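Local coordinates for protein spore germination lipase LipC (Metagenome, PDB 6NKD) that probably hydrolyses lipid esters as a GDSL-family lipase of the SGNH hydrolase clan, with likely lysophospholipase activity and a possible part in spore germination, at residues T6-S11 and L57-E62; D73-T78 and E116-I121; N82-S87 and D147-G152; K167-Y172 and R203-G208. All coordinates share one frame; numbering follows the deposited sequence.

Interaction 1: T6-S11 and L57-E62; sequences TALGDS and LAMLNE
Leu8 meets Met59 and Leu60 through different branches of its side chain, and both encounters are purely apolar. CD2 of Leu8 lies 3.9 Å from the terminal CE of Met59, a selenomethionine, and CB of Leu8 is 4.1 Å from the same methyl. That methyl gets there because the Met59 chain, extended as far as SE, bends at its last torsion (chi3 -32°) and folds CE back over Leu8. The two side chains therefore run past each other in opposite senses instead of meeting end on. On the Leu8 side, CG stands beside the backbone N (chi1 -36°), which presents both methyls to 57-62. Strand 3-9 is an inner strand of the parallel sheet of this SGNH hydrolase, flanked by strands 41-47 and 74-77, and it runs into the Gly9-Asp10-Ser11 part of the GDSL motif, with Ser11 the nucleophile by similarity. The contact sits on the sheet face covered by the end of helix 53-59 and the turn after it. Leu60 supplies the second touch: its CD2 approaches CD1 of Leu8 at 4.2 Å, while Leu60 also packs on Met114 and Lys117 of helix 98-122. Met59 continues outward to Phe100 of the second subunit and Phe21 of the third.

Interaction 2: D73-T78 and E116-I121; sequences DVITIT and EKIREI
Ile75 and Ile118 reach toward each other and meet end to end, joining central strand 74-77 to helix 98-122. In the three-layer alpha/beta/alpha fold this helix belongs to the beta-alpha-beta crossover from strand 74-77 to its parallel neighbour 130-134, so the contact seats the last connecting helix on the strand where the crossover begins. The tight part is small: CD1 of Ile75 is 3.9 Å from CD1 of Ile118 and 4.0 Å from its CG2, and thus touches both branches. Two torsions explain the geometry. In Ile75 CG1 lies beside the backbone N and the chain then runs straight on (chi2 -180°), so CD1 projects from the sheet; in Ile118 CG1 takes the same side (chi1 -74°), and CG2 stands as a second prong. The backbones stay well apart, with 9.4 Å between CA of Ile75 and CA of Ile118, a gap bridged by side chains alone. The far side of the helix, with Glu116 and Glu120, is exposed to solvent. Lys117 leaves at a flank, packing on Leu60 and weakly hydrogen-bonded to Asn61 OD1. Ile121 stays buried but turns to Met66 and Val69 of helix 63-71. At the other margin of the apolar cluster the packing is looser, where CD1 of Ile77 stands 4.3 Å from CD1 of Ile118.

Interaction 3: N82-S87 and D147-G152; sequences NDLLQS and DKWISG
Helices 81-94 and 144-157 pack roughly antiparallel, with Leu84 and Ser87 of the first against Trp149 and Ile150 of the second. The short axis segments make an angle of 145° and come no closer than 11.6 Å, a wide separation spanned by long side chains. Leu84 does most of the bridging. Its CG points away from the backbone N (chi1 -175°), which lays CG and CD1 against CD1 of Ile150, CG at 3.8 Å, the two side chains crossing at about a right angle. CD2 of Leu84 comes to the edge of the indole, 4.0 Å from CE3 of Trp149 and near the ring plane, while also reaching CG1 of Ile150. One turn further on, CB of Ser87 reaches CZ3 of Trp149, also at 4.0 Å, from an oblique direction. The indole is held further by a stack with Phe100 and an edge-to-face contact with Tyr91. Asn82, a substrate-binding residue by similarity, opens the first segment and hydrogen-bonds Asn110 of the second subunit; Leu84 lies about 11 Å, side chain to side chain, from His189 and Ser11, active-site residues by similarity. Ser87 OG donates to Asp83 O at 2.8 Å, with a C=O...donor angle of 147°, and that carbonyl also accepts Ser87 N from the opposite face of its plane. With its hydroxyl engaged in its own helix, Ser87 presents CB and its backbone O to the indole rim, so cohesion between the two segments rests on nonpolar packing, with no hydrogen bond across them.

Interaction 4: K167-Y172 and R203-G208; sequences KVIDTY and RAAGYG
Lys167, on edge strand 166-169, reaches across to Ala205 just after helix 192-204. CB points toward 203-208 without touching it, and CG, placed beside the backbone N (chi1 -78°), is likewise a spacer. From CG onward the chain is extended and runs alongside Ala205. CD is the first atom to make contact, 3.9 Å from CB of Ala205 and 3.5 Å from Ala205 O. CE stays at similar range, 3.4 Å from Ala205 O. NZ then donates a hydrogen bond of 2.8 Å to Ala205 O; the C=O...donor angle is 135° and the donor is tilted 24° from the carbonyl plane. The methyl of Ala205 thus packs against CD of the lysine and also against CD1 of Ile169, with 3.7 Å between CB of Ala205 and that CD1. Ile169, which also packs on Lys201 and Leu202, links the strand to the helix proper. This strand-to-helix-end join lies at one margin of the alpha/beta/alpha sandwich, away from the annotated sites. Gly206, with positive phi, turns the chain away after Ala205, and its carbonyl O receives a weak hydrogen bond from Arg132. Since carbonyls at a helix C-terminal end carry partial negative charge, the ammonium of Lys167 is probably stabilised there, so the join combines one charge-assisted bond with a small apolar patch.

Interactions 1, 2 and 4 all reach the same parallel sheet, whereas interaction 3 joins two helices. Interactions 1 and 2 are closest, with centres 9 Å apart, on neighbouring inner strands: Leu8 N meets Thr76 O at 2.9 Å, and Asp10 OD2 meets Thr78 OG1 at 2.7 Å, both probable hydrogen bonds. Both are buried and apolar, the first with a selenomethionine, the second with isoleucines alone. Interaction 3, also buried, adds an aromatic ring and, like interaction 1, touches the second subunit. Interaction 4, on an edge strand, is only partly buried and alone has a hydrogen bond across its segments. The side chains of Tyr172 and Asp147 touch where it adjoins interaction 3.

Interaction 1: T6-S11 and L57-E62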
loop_
_atom_site.group_PDB
_atom_site.type_symbol
_atom_site.label_atom_id
_atom_site.label_comp_id
_atom_site.label_asym_id
_atom_site.label_seq_id
_atom_site.Cartn_x
_atom_site.Cartn_y
_atom_site.Cartn_z
ATOM N N THR A 6 0.216 -23.286 -7.589
ATOM C CA THR A 6 0.587 -22.556 -6.387
ATOM C C THR A 6 1.940 -21.886 -6.592
ATOM O O THR A 6 2.794 -22.377 -7.335
ATOM C CB THR A 6 0.623 -23.479 -5.161
ATOM O OG1 THR A 6 0.493 -22.697 -3.968
ATOM C CG2 THR A 6 1.927 -24.263 -5.096
ATOM N N ALA A 7 2.118 -20.737 -5.943
ATOM C CA ALA A 7 3.334 -19.952 -6.092
ATOM C C ALA A 7 3.800 -19.480 -4.726
ATOM O O ALA A 7 3.017 -18.901 -3.965
ATOM C CB ALA A 7 3.115 -18.753 -7.022
ATOM N N LEU A 8 5.070 -19.728 -4.422
ATOM C CA LEU A 8 5.665 -19.361 -3.148
ATOM C C LEU A 8 6.930 -18.558 -3.402
ATOM O O LEU A 8 7.628 -18.779 -4.395
ATOM C CB LEU A 8 5.999 -20.604 -2.313
ATOM C CG LEU A 8 5.012 -21.767 -2.427
ATOM C CD1 LEU A 8 5.721 -23.090 -2.192
ATOM C CD2 LEU A 8 3.860 -21.590 -1.451
ATOM N N GLY A 9 7.219 -17.621 -2.509
ATOM C CA GLY A 9 8.464 -16.887 -2.617
ATOM C C GLY A 9 8.377 -15.535 -1.929
ATOM O O GLY A 9 7.560 -15.326 -1.034
ATOM N N ASP A 10 9.246 -14.632 -2.380
ATOM C CA ASP A 10 9.417 -13.331 -1.748
ATOM C C ASP A 10 8.745 -12.229 -2.556
ATOM O O ASP A 10 7.610 -12.391 -3.014
ATOM C CB ASP A 10 10.909 -13.036 -1.555
ATOM C CG ASP A 10 11.713 -13.203 -2.837
ATOM O OD1 ASP A 10 12.917 -12.870 -2.831
ATOM O OD2 ASP A 10 11.139 -13.649 -3.854
ATOM N N SER A 11 9.437 -11.101 -2.735
ATOM C CA SER A 11 8.830 -9.958 -3.411
ATOM C C SER A 11 8.612 -10.224 -4.895
ATOM O O SER A 11 7.717 -9.626 -5.502
ATOM C CB SER A 11 9.695 -8.713 -3.216
ATOM O OG SER A 11 11.034 -8.950 -3.609
ATOM N N LEU A 57 10.428 -22.651 3.726
ATOM C CA LEU A 57 10.458 -24.070 4.067
ATOM C C LEU A 57 9.554 -24.368 5.258
ATOM O O LEU A 57 8.876 -25.401 5.287
ATOM C CB LEU A 57 11.895 -24.504 4.352
ATOM C CG LEU A 57 12.113 -25.879 4.990
ATOM C CD1 LEU A 57 11.488 -26.978 4.146
ATOM C CD2 LEU A 57 13.596 -26.135 5.195
ATOM N N ALA A 58 9.525 -23.471 6.245
ATOM C CA ALA A 58 8.673 -23.674 7.410
ATOM C C ALA A 58 7.195 -23.506 7.086
ATOM O O ALA A 58 6.350 -23.973 7.856
ATOM C CB ALA A 58 9.076 -22.713 8.530
HETATM N N MSE A 59 6.865 -22.854 5.976
HETATM C CA MSE A 59 5.473 -22.687 5.574
HETATM C C MSE A 59 4.857 -24.010 5.148
HETATM O O MSE A 59 3.661 -24.232 5.325
HETATM C CB MSE A 59 5.350 -21.689 4.423
HETATM C CG MSE A 59 5.844 -20.293 4.720
HETATM SE SE MSE A 59 5.537 -19.146 3.182
HETATM C CE MSE A 59 5.751 -20.474 1.770
ATOM N N LEU A 60 5.686 -24.887 4.578
ATOM C CA LEU A 60 5.188 -26.137 4.019
ATOM C C LEU A 60 4.572 -27.053 5.069
ATOM O O LEU A 60 3.899 -28.020 4.699
ATOM C CB LEU A 60 6.314 -26.865 3.283
ATOM C CG LEU A 60 6.905 -26.115 2.087
ATOM C CD1 LEU A 60 7.815 -27.026 1.275
ATOM C CD2 LEU A 60 5.803 -25.533 1.212
ATOM N N ASN A 61 4.781 -26.781 6.356
ATOM C CA ASN A 61 4.108 -27.533 7.405
ATOM C C ASN A 61 2.768 -26.925 7.795
ATOM O O ASN A 61 2.018 -27.553 8.552
ATOM C CB ASN A 61 5.003 -27.641 8.644
ATOM C CG ASN A 61 4.990 -29.034 9.249
ATOM O OD1 ASN A 61 4.782 -30.024 8.546
ATOM N ND2 ASN A 61 5.210 -29.117 10.556
ATOM N N GLU A 62 2.454 -25.730 7.303
ATOM C CA GLU A 62 1.156 -25.129 7.571
ATOM C C GLU A 62 0.064 -25.979 6.933
ATOM O O GLU A 62 0.202 -26.384 5.769
ATOM C CB GLU A 62 1.101 -23.703 7.023
ATOM C CG GLU A 62 0.284 -22.737 7.862
ATOM C CD GLU A 62 1.076 -22.169 9.020
ATOM O OE1 GLU A 62 2.323 -22.202 8.961
ATOM O OE2 GLU A 62 0.454 -21.689 9.991
#

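Interaction 2: D73-T78 and E116-I121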
loop_
_atom_site.group_PDB
_atom_site.type_symbol
_atom_site.label_atom_id
_atom_site.label_comp_id
_atom_site.label_asym_id
_atom_site.label_seq_id
_atom_site.Cartn_x
_atom_site.Cartn_y
_atom_site.Cartn_z
ATOM N N ASP A 73 -0.479 -28.668 -9.420
ATOM C CA ASP A 73 0.157 -29.311 -10.560
ATOM C C ASP A 73 1.443 -28.611 -10.975
ATOM O O ASP A 73 2.311 -29.246 -11.586
ATOM C CB ASP A 73 -0.805 -29.348 -11.750
ATOM C CG ASP A 73 -2.164 -29.912 -11.384
ATOM O OD1 ASP A 73 -2.215 -30.920 -10.647
ATOM O OD2 ASP A 73 -3.183 -29.343 -11.828
ATOM N N VAL A 74 1.575 -27.324 -10.662
ATOM C CA VAL A 74 2.765 -26.535 -10.956
ATOM C C VAL A 74 3.102 -25.720 -9.715
ATOM O O VAL A 74 2.209 -25.131 -9.096
ATOM C CB VAL A 74 2.556 -25.609 -12.172
ATOM C CG1 VAL A 74 3.786 -24.744 -12.404
ATOM C CG2 VAL A 74 2.232 -26.419 -13.419
ATOM N N ILE A 75 4.382 -25.696 -9.347
ATOM C CA ILE A 75 4.859 -24.948 -8.190
ATOM C C ILE A 75 6.048 -24.100 -8.621
ATOM O O ILE A 75 6.974 -24.605 -9.264
ATOM C CB ILE A 75 5.260 -25.876 -7.027
ATOM C CG1 ILE A 75 4.106 -26.807 -6.653
ATOM C CG2 ILE A 75 5.695 -25.058 -5.819
ATOM C CD1 ILE A 75 4.426 -27.742 -5.509
ATOM N N THR A 76 6.020 -22.817 -8.271
ATOM C CA THR A 76 7.135 -21.912 -8.512
ATOM C C THR A 76 7.632 -21.362 -7.184
ATOM O O THR A 76 6.834 -21.037 -6.298
ATOM C CB THR A 76 6.740 -20.760 -9.441
ATOM O OG1 THR A 76 5.585 -20.092 -8.918
ATOM C CG2 THR A 76 6.441 -21.281 -10.836
ATOM N N ILE A 77 8.953 -21.262 -7.046
ATOM C CA ILE A 77 9.581 -20.817 -5.808
ATOM C C ILE A 77 10.604 -19.740 -6.136
ATOM O O ILE A 77 11.406 -19.899 -7.064
ATOM C CB ILE A 77 10.249 -21.981 -5.051
ATOM C CG1 ILE A 77 9.241 -23.103 -4.792
ATOM C CG2 ILE A 77 10.841 -21.491 -3.738
ATOM C CD1 ILE A 77 9.815 -24.275 -4.032
ATOM N N THR A 78 10.568 -18.644 -5.382
ATOM C CA THR A 78 11.583 -17.605 -5.447
ATOM C C THR A 78 12.135 -17.367 -4.049
ATOM O O THR A 78 11.475 -17.659 -3.048
ATOM C CB THR A 78 11.032 -16.286 -6.018
ATOM O OG1 THR A 78 10.071 -15.730 -5.112
ATOM C CG2 THR A 78 10.372 -16.520 -7.364
ATOM N N GLU A 116 12.484 -31.567 -0.822
ATOM C CA GLU A 116 12.259 -32.856 -0.177
ATOM C C GLU A 116 10.906 -32.910 0.517
ATOM O O GLU A 116 10.301 -33.985 0.613
ATOM C CB GLU A 116 13.389 -33.142 0.815
ATOM C CG GLU A 116 13.216 -34.413 1.635
ATOM C CD GLU A 116 13.156 -35.666 0.781
ATOM O OE1 GLU A 116 13.733 -35.667 -0.327
ATOM O OE2 GLU A 116 12.529 -36.654 1.218
ATOM N N LYS A 117 10.407 -31.772 1.000
ATOM C CA LYS A 117 9.110 -31.772 1.663
ATOM C C LYS A 117 7.961 -31.833 0.665
ATOM O O LYS A 117 6.921 -32.426 0.966
ATOM C CB LYS A 117 8.972 -30.541 2.559
ATOM C CG LYS A 117 7.814 -30.625 3.543
ATOM C CD LYS A 117 8.056 -29.747 4.759
ATOM C CE LYS A 117 7.029 -30.014 5.847
ATOM N NZ LYS A 117 7.374 -29.304 7.109
ATOM N N ILE A 118 8.134 -31.245 -0.522
ATOM C CA ILE A 118 7.074 -31.261 -1.527
ATOM C C ILE A 118 6.739 -32.692 -1.932
ATOM O O ILE A 118 5.564 -33.051 -2.083
ATOM C CB ILE A 118 7.475 -30.402 -2.741
ATOM C CG1 ILE A 118 7.375 -28.914 -2.397
ATOM C CG2 ILE A 118 6.608 -30.726 -3.947
ATOM C CD1 ILE A 118 7.803 -27.994 -3.522
ATOM N N ARG A 119 7.761 -33.535 -2.102
ATOM C CA ARG A 119 7.499 -34.936 -2.419
ATOM C C ARG A 119 7.008 -35.704 -1.198
ATOM O O ARG A 119 6.246 -36.667 -1.342
ATOM C CB ARG A 119 8.750 -35.592 -3.006
ATOM C CG ARG A 119 10.029 -35.306 -2.247
ATOM C CD ARG A 119 11.143 -34.929 -3.209
ATOM N NE ARG A 119 10.738 -33.828 -4.079
ATOM C CZ ARG A 119 11.519 -33.270 -4.998
ATOM N NH1 ARG A 119 12.760 -33.703 -5.173
ATOM N NH2 ARG A 119 11.057 -32.273 -5.742
ATOM N N GLU A 120 7.427 -35.299 0.005
ATOM C CA GLU A 120 6.859 -35.888 1.213
ATOM C C GLU A 120 5.391 -35.515 1.376
ATOM O O GLU A 120 4.614 -36.291 1.944
ATOM C CB GLU A 120 7.650 -35.449 2.444
ATOM C CG GLU A 120 8.964 -36.184 2.642
ATOM C CD GLU A 120 9.667 -35.777 3.923
ATOM O OE1 GLU A 120 9.165 -34.864 4.613
ATOM O OE2 GLU A 120 10.720 -36.369 4.240
ATOM N N ILE A 121 4.998 -34.338 0.891
ATOM C CA ILE A 121 3.599 -33.930 0.960
ATOM C C ILE A 121 2.762 -34.718 -0.037
ATOM O O ILE A 121 1.672 -35.203 0.290
ATOM C CB ILE A 121 3.478 -32.413 0.726
ATOM C CG1 ILE A 121 4.091 -31.641 1.896
ATOM C CG2 ILE A 121 2.026 -32.016 0.516
ATOM C CD1 ILE A 121 4.438 -30.206 1.558
#

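Interaction 3: N82-S87 and D147-G152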
loop_
_atom_site.group_PDB
_atom_site.type_symbol
_atom_site.label_atom_id
_atom_site.label_comp_id
_atom_site.label_asym_id
_atom_site.label_seq_id
_atom_site.Cartn_x
_atom_site.Cartn_y
_atom_site.Cartn_z
ATOM N N ASN A 82 16.997 -11.227 -1.228
ATOM C CA ASN A 82 17.301 -10.230 -0.208
ATOM C C ASN A 82 18.571 -10.564 0.566
ATOM O O ASN A 82 19.190 -9.658 1.137
ATOM C CB ASN A 82 16.120 -10.083 0.751
ATOM C CG ASN A 82 16.260 -8.888 1.672
ATOM O OD1 ASN A 82 16.445 -9.038 2.880
ATOM N ND2 ASN A 82 16.178 -7.690 1.103
ATOM N N ASP A 83 18.971 -11.838 0.599
ATOM C CA ASP A 83 20.233 -12.194 1.236
ATOM C C ASP A 83 21.419 -11.595 0.492
ATOM O O ASP A 83 22.430 -11.250 1.113
ATOM C CB ASP A 83 20.372 -13.715 1.319
ATOM C CG ASP A 83 19.218 -14.368 2.053
ATOM O OD1 ASP A 83 18.191 -13.693 2.274
ATOM O OD2 ASP A 83 19.339 -15.559 2.413
ATOM N N LEU A 84 21.312 -11.465 -0.833
ATOM C CA LEU A 84 22.369 -10.816 -1.600
ATOM C C LEU A 84 22.495 -9.348 -1.216
ATOM O O LEU A 84 23.609 -8.834 -1.056
ATOM C CB LEU A 84 22.093 -10.973 -3.099
ATOM C CG LEU A 84 23.103 -10.473 -4.140
ATOM C CD1 LEU A 84 22.874 -9.009 -4.509
ATOM C CD2 LEU A 84 24.539 -10.694 -3.676
ATOM N N LEU A 85 21.363 -8.657 -1.063
ATOM C CA LEU A 85 21.403 -7.257 -0.653
ATOM C C LEU A 85 21.992 -7.113 0.744
ATOM O O LEU A 85 22.801 -6.212 0.993
ATOM C CB LEU A 85 20.002 -6.647 -0.711
ATOM C CG LEU A 85 19.580 -5.952 -2.010
ATOM C CD1 LEU A 85 19.587 -6.917 -3.186
ATOM C CD2 LEU A 85 18.209 -5.306 -1.856
ATOM N N GLN A 86 21.600 -7.991 1.669
ATOM C CA GLN A 86 22.165 -7.944 3.013
ATOM C C GLN A 86 23.658 -8.243 2.991
ATOM O O GLN A 86 24.436 -7.613 3.715
ATOM C CB GLN A 86 21.437 -8.929 3.928
ATOM C CG GLN A 86 19.990 -8.571 4.220
ATOM C CD GLN A 86 19.315 -9.592 5.117
ATOM O OE1 GLN A 86 19.906 -10.614 5.464
ATOM N NE2 GLN A 86 18.073 -9.319 5.496
ATOM N N SER A 87 24.078 -9.198 2.158
ATOM C CA SER A 87 25.487 -9.576 2.120
ATOM C C SER A 87 26.344 -8.475 1.508
ATOM O O SER A 87 27.464 -8.227 1.970
ATOM C CB SER A 87 25.660 -10.883 1.346
ATOM O OG SER A 87 25.000 -11.951 2.002
ATOM N N ASP A 147 28.394 -10.138 -9.286
ATOM C CA ASP A 147 28.233 -11.087 -10.381
ATOM C C ASP A 147 28.865 -12.431 -10.041
ATOM O O ASP A 147 28.296 -13.486 -10.343
ATOM C CB ASP A 147 28.838 -10.515 -11.663
ATOM C CG ASP A 147 28.427 -11.293 -12.897
ATOM O OD1 ASP A 147 27.246 -11.196 -13.294
ATOM O OD2 ASP A 147 29.283 -11.998 -13.471
ATOM N N LYS A 148 30.040 -12.410 -9.408
ATOM C CA LYS A 148 30.700 -13.654 -9.025
ATOM C C LYS A 148 29.903 -14.396 -7.961
ATOM O O LYS A 148 29.759 -15.623 -8.026
ATOM C CB LYS A 148 32.117 -13.360 -8.530
ATOM C CG LYS A 148 32.905 -14.586 -8.095
ATOM C CD LYS A 148 34.305 -14.198 -7.641
ATOM C CE LYS A 148 35.163 -15.421 -7.348
ATOM N NZ LYS A 148 36.558 -15.047 -6.981
ATOM N N TRP A 149 29.375 -13.667 -6.976
ATOM C CA TRP A 149 28.601 -14.298 -5.912
ATOM C C TRP A 149 27.353 -14.972 -6.467
ATOM O O TRP A 149 27.046 -16.120 -6.126
ATOM C CB TRP A 149 28.222 -13.256 -4.859
ATOM C CG TRP A 149 29.262 -13.040 -3.800
ATOM C CD1 TRP A 149 30.425 -13.736 -3.638
ATOM C CD2 TRP A 149 29.228 -12.064 -2.751
ATOM N NE1 TRP A 149 31.118 -13.253 -2.554
ATOM C CE2 TRP A 149 30.404 -12.227 -1.991
ATOM C CE3 TRP A 149 28.317 -11.071 -2.380
ATOM C CZ2 TRP A 149 30.693 -11.432 -0.883
ATOM C CZ3 TRP A 149 28.606 -10.282 -1.280
ATOM C CH2 TRP A 149 29.784 -10.468 -0.545
ATOM N N ILE A 150 26.622 -14.269 -7.334
ATOM C CA ILE A 150 25.361 -14.794 -7.843
ATOM C C ILE A 150 25.604 -15.919 -8.841
ATOM O O ILE A 150 24.829 -16.882 -8.903
ATOM C CB ILE A 150 24.531 -13.642 -8.441
ATOM C CG1 ILE A 150 24.147 -12.658 -7.332
ATOM C CG2 ILE A 150 23.292 -14.163 -9.154
ATOM C CD1 ILE A 150 23.317 -11.486 -7.797
ATOM N N SER A 151 26.685 -15.835 -9.620
ATOM C CA SER A 151 27.010 -16.922 -10.538
ATOM C C SER A 151 27.336 -18.204 -9.783
ATOM O O SER A 151 26.960 -19.299 -10.216
ATOM C CB SER A 151 28.178 -16.522 -11.439
ATOM O OG SER A 151 27.866 -15.372 -12.206
ATOM N N GLY A 152 28.033 -18.087 -8.650
ATOM C CA GLY A 152 28.356 -19.269 -7.871
ATOM C C GLY A 152 27.128 -19.904 -7.249
ATOM O O GLY A 152 27.014 -21.131 -7.189
#

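Interaction 4: K167-Y172 and R203-G208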
loop_
_atom_site.group_PDB
_atom_site.type_symbol
_atom_site.label_atom_id
_atom_site.label_comp_id
_atom_site.label_asym_id
_atom_site.label_seq_id
_atom_site.Cartn_x
_atom_site.Cartn_y
_atom_site.Cartn_z
ATOM N N LYS A 167 12.902 -28.094 -12.794
ATOM C CA LYS A 167 13.737 -27.278 -13.663
ATOM C C LYS A 167 14.146 -26.007 -12.936
ATOM O O LYS A 167 13.362 -25.434 -12.173
ATOM C CB LYS A 167 13.017 -26.918 -14.971
ATOM C CG LYS A 167 12.979 -28.043 -15.996
ATOM C CD LYS A 167 12.758 -27.497 -17.399
ATOM C CE LYS A 167 12.922 -28.584 -18.447
ATOM N NZ LYS A 167 12.898 -28.027 -19.827
ATOM N N VAL A 168 15.380 -25.575 -13.176
ATOM C CA VAL A 168 15.908 -24.332 -12.629
ATOM C C VAL A 168 15.879 -23.289 -13.737
ATOM O O VAL A 168 16.545 -23.447 -14.767
ATOM C CB VAL A 168 17.329 -24.518 -12.077
ATOM C CG1 VAL A 168 17.829 -23.223 -11.456
ATOM C CG2 VAL A 168 17.357 -25.650 -11.063
ATOM N N ILE A 169 15.107 -22.228 -13.531
ATOM C CA ILE A 169 14.911 -21.214 -14.560
ATOM C C ILE A 169 16.070 -20.229 -14.519
ATOM O O ILE A 169 16.413 -19.692 -13.458
ATOM C CB ILE A 169 13.563 -20.504 -14.367
ATOM C CG1 ILE A 169 12.429 -21.531 -14.336
ATOM C CG2 ILE A 169 13.329 -19.486 -15.471
ATOM C CD1 ILE A 169 12.329 -22.379 -15.587
ATOM N N ASP A 170 16.680 -19.987 -15.682
ATOM C CA ASP A 170 17.860 -19.129 -15.779
ATOM C C ASP A 170 17.410 -17.671 -15.832
ATOM O O ASP A 170 17.404 -17.018 -16.880
ATOM C CB ASP A 170 18.697 -19.507 -16.994
ATOM C CG ASP A 170 20.106 -18.951 -16.929
ATOM O OD1 ASP A 170 20.426 -18.242 -15.950
ATOM O OD2 ASP A 170 20.895 -19.230 -17.856
ATOM N N THR A 171 17.016 -17.155 -14.663
ATOM C CA THR A 171 16.648 -15.747 -14.567
ATOM C C THR A 171 17.842 -14.844 -14.838
ATOM O O THR A 171 17.675 -13.719 -15.322
ATOM C CB THR A 171 16.071 -15.436 -13.185
ATOM O OG1 THR A 171 15.490 -16.620 -12.626
ATOM C CG2 THR A 171 15.007 -14.356 -13.289
ATOM N N TYR A 172 19.049 -15.320 -14.527
ATOM C CA TYR A 172 20.253 -14.524 -14.740
ATOM C C TYR A 172 20.439 -14.194 -16.216
ATOM O O TYR A 172 20.724 -13.046 -16.577
ATOM C CB TYR A 172 21.467 -15.274 -14.186
ATOM C CG TYR A 172 22.800 -14.593 -14.408
ATOM C CD1 TYR A 172 23.306 -13.692 -13.479
ATOM C CD2 TYR A 172 23.560 -14.863 -15.539
ATOM C CE1 TYR A 172 24.527 -13.073 -13.678
ATOM C CE2 TYR A 172 24.778 -14.249 -15.745
ATOM C CZ TYR A 172 25.258 -13.355 -14.814
ATOM O OH TYR A 172 26.475 -12.745 -15.021
ATOM N N ARG A 203 7.523 -20.290 -19.589
ATOM C CA ARG A 203 6.809 -20.976 -20.660
ATOM C C ARG A 203 7.771 -21.716 -21.580
ATOM O O ARG A 203 7.440 -22.796 -22.087
ATOM C CB ARG A 203 5.965 -19.970 -21.448
ATOM C CG ARG A 203 6.090 -20.086 -22.960
ATOM C CD ARG A 203 5.349 -18.972 -23.677
ATOM N NE ARG A 203 3.903 -19.173 -23.668
ATOM C CZ ARG A 203 3.037 -18.378 -24.287
ATOM N NH1 ARG A 203 1.738 -18.637 -24.227
ATOM N NH2 ARG A 203 3.468 -17.323 -24.964
ATOM N N ALA A 204 8.968 -21.163 -21.791
ATOM C CA ALA A 204 9.958 -21.813 -22.639
ATOM C C ALA A 204 10.475 -23.108 -22.030
ATOM O O ALA A 204 10.955 -23.977 -22.767
ATOM C CB ALA A 204 11.125 -20.862 -22.905
ATOM N N ALA A 205 10.384 -23.260 -20.708
ATOM C CA ALA A 205 10.884 -24.460 -20.051
ATOM C C ALA A 205 10.016 -25.684 -20.305
ATOM O O ALA A 205 10.427 -26.793 -19.951
ATOM C CB ALA A 205 11.004 -24.223 -18.545
ATOM N N GLY A 206 8.841 -25.517 -20.901
ATOM C CA GLY A 206 7.962 -26.639 -21.140
ATOM C C GLY A 206 7.119 -26.973 -19.924
ATOM O O GLY A 206 7.070 -26.240 -18.931
ATOM N N TYR A 207 6.440 -28.120 -20.011
ATOM C CA TYR A 207 5.548 -28.532 -18.934
ATOM C C TYR A 207 5.654 -30.016 -18.595
ATOM O O TYR A 207 4.839 -30.510 -17.805
ATOM C CB TYR A 207 4.099 -28.168 -19.280
ATOM C CG TYR A 207 3.907 -26.686 -19.519
ATOM C CD1 TYR A 207 3.732 -25.808 -18.456
ATOM C CD2 TYR A 207 3.920 -26.162 -20.805
ATOM C CE1 TYR A 207 3.566 -24.451 -18.669
ATOM C CE2 TYR A 207 3.755 -24.808 -21.029
ATOM C CZ TYR A 207 3.578 -23.958 -19.957
ATOM O OH TYR A 207 3.411 -22.608 -20.175
ATOM N N GLY A 208 6.618 -30.736 -19.159
ATOM C CA GLY A 208 6.883 -32.097 -18.710
ATOM C C GLY A 208 5.734 -33.043 -19.004
ATOM O O GLY A 208 5.175 -33.059 -20.106
#